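Local atomic coordinates of protein AggB (Escherichia coli, PDB entry 4PHX), a protein that is the minor subunit of aggregative adherence fimbriae type I and probably takes part in adhesion to host cells. Residues F93-D98 / F110-E115; G34-I39 / S72-E77. All coordinates share one frame; numbering follows the deposited sequence.

Interaction 1. Residues F93-D98 / F110-E115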
# COMPACT_ATOMS: atom_id res chain seq x y z
N PHE B 93 -26.78 1.90 -0.91
CA PHE B 93 -25.64 2.83 -0.84
C PHE B 93 -25.05 2.88 0.56
O PHE B 93 -25.67 2.45 1.53
CB PHE B 93 -26.07 4.25 -1.24
CG PHE B 93 -27.13 4.82 -0.34
CD1 PHE B 93 -26.79 5.56 0.77
CD2 PHE B 93 -28.48 4.61 -0.63
CE1 PHE B 93 -27.76 6.09 1.61
CE2 PHE B 93 -29.46 5.13 0.20
CZ PHE B 93 -29.10 5.87 1.33
N ASP B 94 -23.86 3.42 0.70
CA ASP B 94 -23.29 3.56 2.03
C ASP B 94 -22.87 4.98 2.30
O ASP B 94 -22.66 5.76 1.37
CB ASP B 94 -22.06 2.67 2.18
CG ASP B 94 -22.38 1.20 2.06
OD1 ASP B 94 -22.86 0.61 3.06
OD2 ASP B 94 -22.11 0.64 0.98
N ILE B 95 -22.75 5.29 3.58
CA ILE B 95 -22.05 6.48 4.02
C ILE B 95 -20.71 6.03 4.56
O ILE B 95 -20.62 5.21 5.48
CB ILE B 95 -22.85 7.28 5.05
CG1 ILE B 95 -24.10 7.86 4.38
CG2 ILE B 95 -22.00 8.40 5.65
CD1 ILE B 95 -25.13 8.45 5.34
N MET B 96 -19.65 6.56 3.96
CA MET B 96 -18.32 6.04 4.24
C MET B 96 -17.36 7.10 4.77
O MET B 96 -17.46 8.28 4.41
CB MET B 96 -17.72 5.38 2.99
CG MET B 96 -18.44 4.13 2.53
SD MET B 96 -17.96 3.62 0.87
CE MET B 96 -18.35 5.04 -0.10
N SER B 97 -16.43 6.66 5.61
CA SER B 97 -15.31 7.50 6.01
C SER B 97 -14.55 8.02 4.79
O SER B 97 -14.15 7.25 3.92
CB SER B 97 -14.35 6.72 6.89
OG SER B 97 -13.28 7.55 7.25
N ASP B 98 -14.37 9.33 4.74
CA ASP B 98 -13.67 9.94 3.61
C ASP B 98 -12.19 10.10 3.95
O ASP B 98 -11.76 11.15 4.39
CB ASP B 98 -14.29 11.29 3.26
CG ASP B 98 -13.62 11.94 2.05
OD1 ASP B 98 -12.79 11.27 1.39
OD2 ASP B 98 -13.94 13.11 1.76
N PHE B 110 -26.52 12.09 10.41
CA PHE B 110 -26.56 12.06 8.96
C PHE B 110 -27.98 12.30 8.44
O PHE B 110 -28.92 11.56 8.75
CB PHE B 110 -26.01 10.73 8.47
CG PHE B 110 -24.56 10.52 8.83
CD1 PHE B 110 -23.60 11.48 8.53
CD2 PHE B 110 -24.15 9.37 9.48
CE1 PHE B 110 -22.27 11.28 8.86
CE2 PHE B 110 -22.82 9.16 9.82
CZ PHE B 110 -21.88 10.12 9.50
N SER B 111 -28.14 13.34 7.65
CA SER B 111 -29.43 13.58 7.04
C SER B 111 -29.27 13.32 5.56
O SER B 111 -28.51 14.01 4.89
CB SER B 111 -29.88 15.01 7.28
OG SER B 111 -30.90 15.34 6.37
N VAL B 112 -30.00 12.32 5.05
CA VAL B 112 -29.86 11.88 3.68
C VAL B 112 -31.14 12.17 2.89
O VAL B 112 -32.24 11.87 3.33
CB VAL B 112 -29.60 10.37 3.62
CG1 VAL B 112 -29.42 9.93 2.19
CG2 VAL B 112 -28.36 10.02 4.44
N SER B 113 -30.98 12.77 1.71
CA SER B 113 -32.08 12.94 0.78
C SER B 113 -31.82 12.15 -0.50
O SER B 113 -30.67 11.84 -0.84
CB SER B 113 -32.31 14.42 0.45
OG SER B 113 -32.83 15.12 1.56
N GLY B 114 -32.90 11.81 -1.19
CA GLY B 114 -32.82 11.03 -2.42
C GLY B 114 -34.06 11.14 -3.29
O GLY B 114 -35.14 11.51 -2.82
N GLU B 115 -33.90 10.80 -4.57
CA GLU B 115 -34.99 10.93 -5.54
C GLU B 115 -34.99 9.82 -6.58
O GLU B 115 -33.93 9.37 -7.04
CB GLU B 115 -34.90 12.28 -6.26
CG GLU B 115 -35.56 13.45 -5.55
CD GLU B 115 -35.17 14.82 -6.14
OE1 GLU B 115 -34.34 14.85 -7.08
OE2 GLU B 115 -35.70 15.85 -5.66
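Ile-95 sets CG2 on the ring of Phe-110 and turns CD1 to Val-112 and to Phe-110 CB in the hydrophobic centre of the Ig-like β sandwich. Strand 93-97 belongs to one sheet and strand 110-115 to the other; their axes pass 10.6 Å apart at an angle of 142°, a separation that makes them facing layers rather than hydrogen-bonded neighbours. Ile-95 CG2 sits almost exactly over the middle of the Phe-110 ring, 4.2 Å from the centroid and only 8° off the normal, which identifies a CH-pi contact on the ring face. The other branch is extended (chi2 169°), and this carries CD1 past the ring toward the backbone of the opposing strand. There it meets Val-112 CG2 tip to tip at 3.7 Å, and also lies 4.0 Å from Phe-110 CB. One isoleucine thus covers both the ring of Phe-110 and the carbon it hangs from. The second methyl of Val-112 serves another partner, since its CG1 approaches Phe-93 CZ obliquely at 4.2 Å. Val-64 of strand 61-67 touches both Ile-95 and Phe-110, while Ile-138 and Leu-140 pack on Phe-110 from strand 134-141, so the same apolar layer continues on into adjacent strands. Asp-94 lies outside this layer and forms salt bridges to Lys-20 and to Arg-25 of the second subunit. All four touching residues are buried and the meeting atoms are exclusively carbon, which implies that dispersion and exclusion of water, rather than directional polar bonds, join the two sheets here.

Interaction 2. Residues G34-I39 / S72-E77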
# COMPACT_ATOMS: atom_id res chain seq x y z
N GLY B 34 -33.72 5.92 -12.75
CA GLY B 34 -32.52 6.18 -11.99
C GLY B 34 -32.70 6.58 -10.55
O GLY B 34 -33.84 6.72 -10.08
N PHE B 35 -31.58 6.73 -9.83
CA PHE B 35 -31.57 7.11 -8.42
C PHE B 35 -30.52 8.19 -8.18
O PHE B 35 -29.49 8.24 -8.84
CB PHE B 35 -31.22 5.95 -7.49
CG PHE B 35 -32.07 4.72 -7.63
CD1 PHE B 35 -31.72 3.72 -8.52
CD2 PHE B 35 -33.15 4.52 -6.80
CE1 PHE B 35 -32.48 2.55 -8.61
CE2 PHE B 35 -33.91 3.35 -6.88
CZ PHE B 35 -33.58 2.38 -7.78
N HIS B 36 -30.76 8.99 -7.15
CA HIS B 36 -30.16 10.29 -6.98
C HIS B 36 -30.20 10.50 -5.49
O HIS B 36 -31.30 10.57 -4.92
CB HIS B 36 -31.16 11.21 -7.65
CG HIS B 36 -30.83 12.66 -7.58
ND1 HIS B 36 -31.81 13.63 -7.62
CD2 HIS B 36 -29.65 13.32 -7.53
CE1 HIS B 36 -31.25 14.82 -7.60
NE2 HIS B 36 -29.94 14.66 -7.53
N ILE B 37 -29.05 10.55 -4.83
CA ILE B 37 -29.01 10.80 -3.38
C ILE B 37 -27.96 11.81 -3.01
O ILE B 37 -27.02 12.03 -3.75
CB ILE B 37 -28.70 9.51 -2.56
CG1 ILE B 37 -27.32 8.97 -2.90
CG2 ILE B 37 -29.74 8.45 -2.78
CD1 ILE B 37 -27.11 7.50 -2.49
N TRP B 38 -28.10 12.42 -1.83
CA TRP B 38 -27.06 13.28 -1.29
C TRP B 38 -27.20 13.38 0.21
O TRP B 38 -28.20 12.94 0.77
CB TRP B 38 -27.09 14.67 -1.94
CG TRP B 38 -28.38 15.40 -1.78
CD1 TRP B 38 -28.68 16.34 -0.84
CD2 TRP B 38 -29.56 15.25 -2.59
NE1 TRP B 38 -29.97 16.79 -1.01
CE2 TRP B 38 -30.53 16.14 -2.08
CE3 TRP B 38 -29.89 14.45 -3.69
CZ2 TRP B 38 -31.80 16.25 -2.64
CZ3 TRP B 38 -31.15 14.57 -4.24
CH2 TRP B 38 -32.09 15.46 -3.72
N ILE B 39 -26.19 13.94 0.87
CA ILE B 39 -26.32 14.21 2.29
C ILE B 39 -26.59 15.69 2.49
O ILE B 39 -25.96 16.52 1.81
CB ILE B 39 -25.05 13.87 3.06
CG1 ILE B 39 -24.73 12.37 2.92
CG2 ILE B 39 -25.17 14.33 4.53
CD1 ILE B 39 -23.55 11.94 3.74
N SER B 72 -22.15 7.35 -9.32
CA SER B 72 -21.28 8.38 -9.88
C SER B 72 -21.72 9.72 -9.34
O SER B 72 -22.92 9.93 -9.09
CB SER B 72 -21.35 8.38 -11.42
OG SER B 72 -21.09 7.09 -11.94
N SER B 73 -20.76 10.62 -9.14
CA SER B 73 -21.03 11.96 -8.63
C SER B 73 -21.94 12.67 -9.62
O SER B 73 -21.78 12.50 -10.83
CB SER B 73 -19.73 12.72 -8.46
OG SER B 73 -18.88 12.11 -7.51
N SER B 74 -22.89 13.46 -9.14
CA SER B 74 -23.86 14.07 -10.07
C SER B 74 -24.33 15.50 -9.78
O SER B 74 -24.19 16.01 -8.66
CB SER B 74 -25.07 13.13 -10.29
OG SER B 74 -25.79 12.92 -9.09
N LEU B 75 -24.92 16.12 -10.80
CA LEU B 75 -25.37 17.50 -10.76
C LEU B 75 -26.63 17.61 -11.59
O LEU B 75 -26.58 17.88 -12.79
CB LEU B 75 -24.27 18.43 -11.30
CG LEU B 75 -24.44 19.95 -11.21
CD1 LEU B 75 -25.00 20.54 -12.51
CD2 LEU B 75 -25.28 20.35 -10.01
N ILE B 76 -27.78 17.40 -10.95
CA ILE B 76 -29.04 17.28 -11.66
C ILE B 76 -30.04 18.36 -11.25
O ILE B 76 -30.67 18.27 -10.20
CB ILE B 76 -29.65 15.89 -11.41
CG1 ILE B 76 -28.65 14.78 -11.76
CG2 ILE B 76 -30.94 15.72 -12.18
CD1 ILE B 76 -29.05 13.42 -11.26
N GLU B 77 -30.17 19.40 -12.07
CA GLU B 77 -31.21 20.44 -11.89
C GLU B 77 -31.30 21.29 -10.60
O GLU B 77 -32.40 21.43 -10.06
CB GLU B 77 -32.61 19.83 -12.11
CG GLU B 77 -32.93 19.35 -13.51
CD GLU B 77 -34.19 18.51 -13.52
OE1 GLU B 77 -35.03 18.71 -12.61
OE2 GLU B 77 -34.35 17.65 -14.42
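His-36 presents one face of its imidazole ring to Ile-76 within a single sheet of the Ig-like β sandwich. Strands 34-39 and 72-76 are not direct neighbours in that sheet: strand 82-85 runs between them, and the closest pair of CA atoms, those of His-36 and Ser-74, is still 8.0 Å apart. The contact is accordingly made by side chains, not by backbone pairing. Ile-76 CD1 lies 4.0 Å from the ring centroid and 22° off the normal, a CH-pi approach displaced toward the rim, and its nearest ring atom is His-36 CD2 at 3.8 Å. Ile-76 CB, on the same side of the ring plane as CD1, stands 4.1 Å from His-36 NE2, just beyond the rim. Ser-74 completes the first shell, its OG coming obliquely to within 4.2 Å of His-36 CD2. His-36 reaches this position because its CG is anti to the backbone N (chi1 178°).

The opposite imidazole face is covered from within its own strand: Trp-38 CZ3 stands 3.3 Å above the plane, over the ring centre. The histidine is consequently held between an indole carbon and an isoleucine methyl. Farther out, a weak hydrogen bond between His-36 ND1 and Glu-115 OE1 may help to hold the rotation of the ring, and Glu-115 is itself paired with Arg-129. Leu-75 of the third subunit packs on both Ser-74 and Ile-76, where Ser-73 and Ser-74 join a parallel β ladder that carries the sheet across the interface. Within its own chain, the OG of Ser-74 also makes a weak hydrogen bond to Gly-81 O.

The centres of the two interactions are about 11 Å apart, and along the chain interaction 2 closes before interaction 1 opens. They share one sheet, in which strands 34-39 and 107-117 are antiparallel neighbours; probable backbone hydrogen bonds, Glu-115 N to His-36 O at 2.6 Å and Ser-113 O to Trp-38 N at 2.8 Å, tie them directly. Interaction 1 spans the sandwich from this sheet to strand 90-97, whereas interaction 2 extends along the sheet to strand 72-76. Phe-93 also packs against Ile-37, linking the core to strand 34-39. The pair of contacts thus connects the domain's interior with strand 72-76, where Ser-73 and Ser-74 pair with a strand of another copy of AggB.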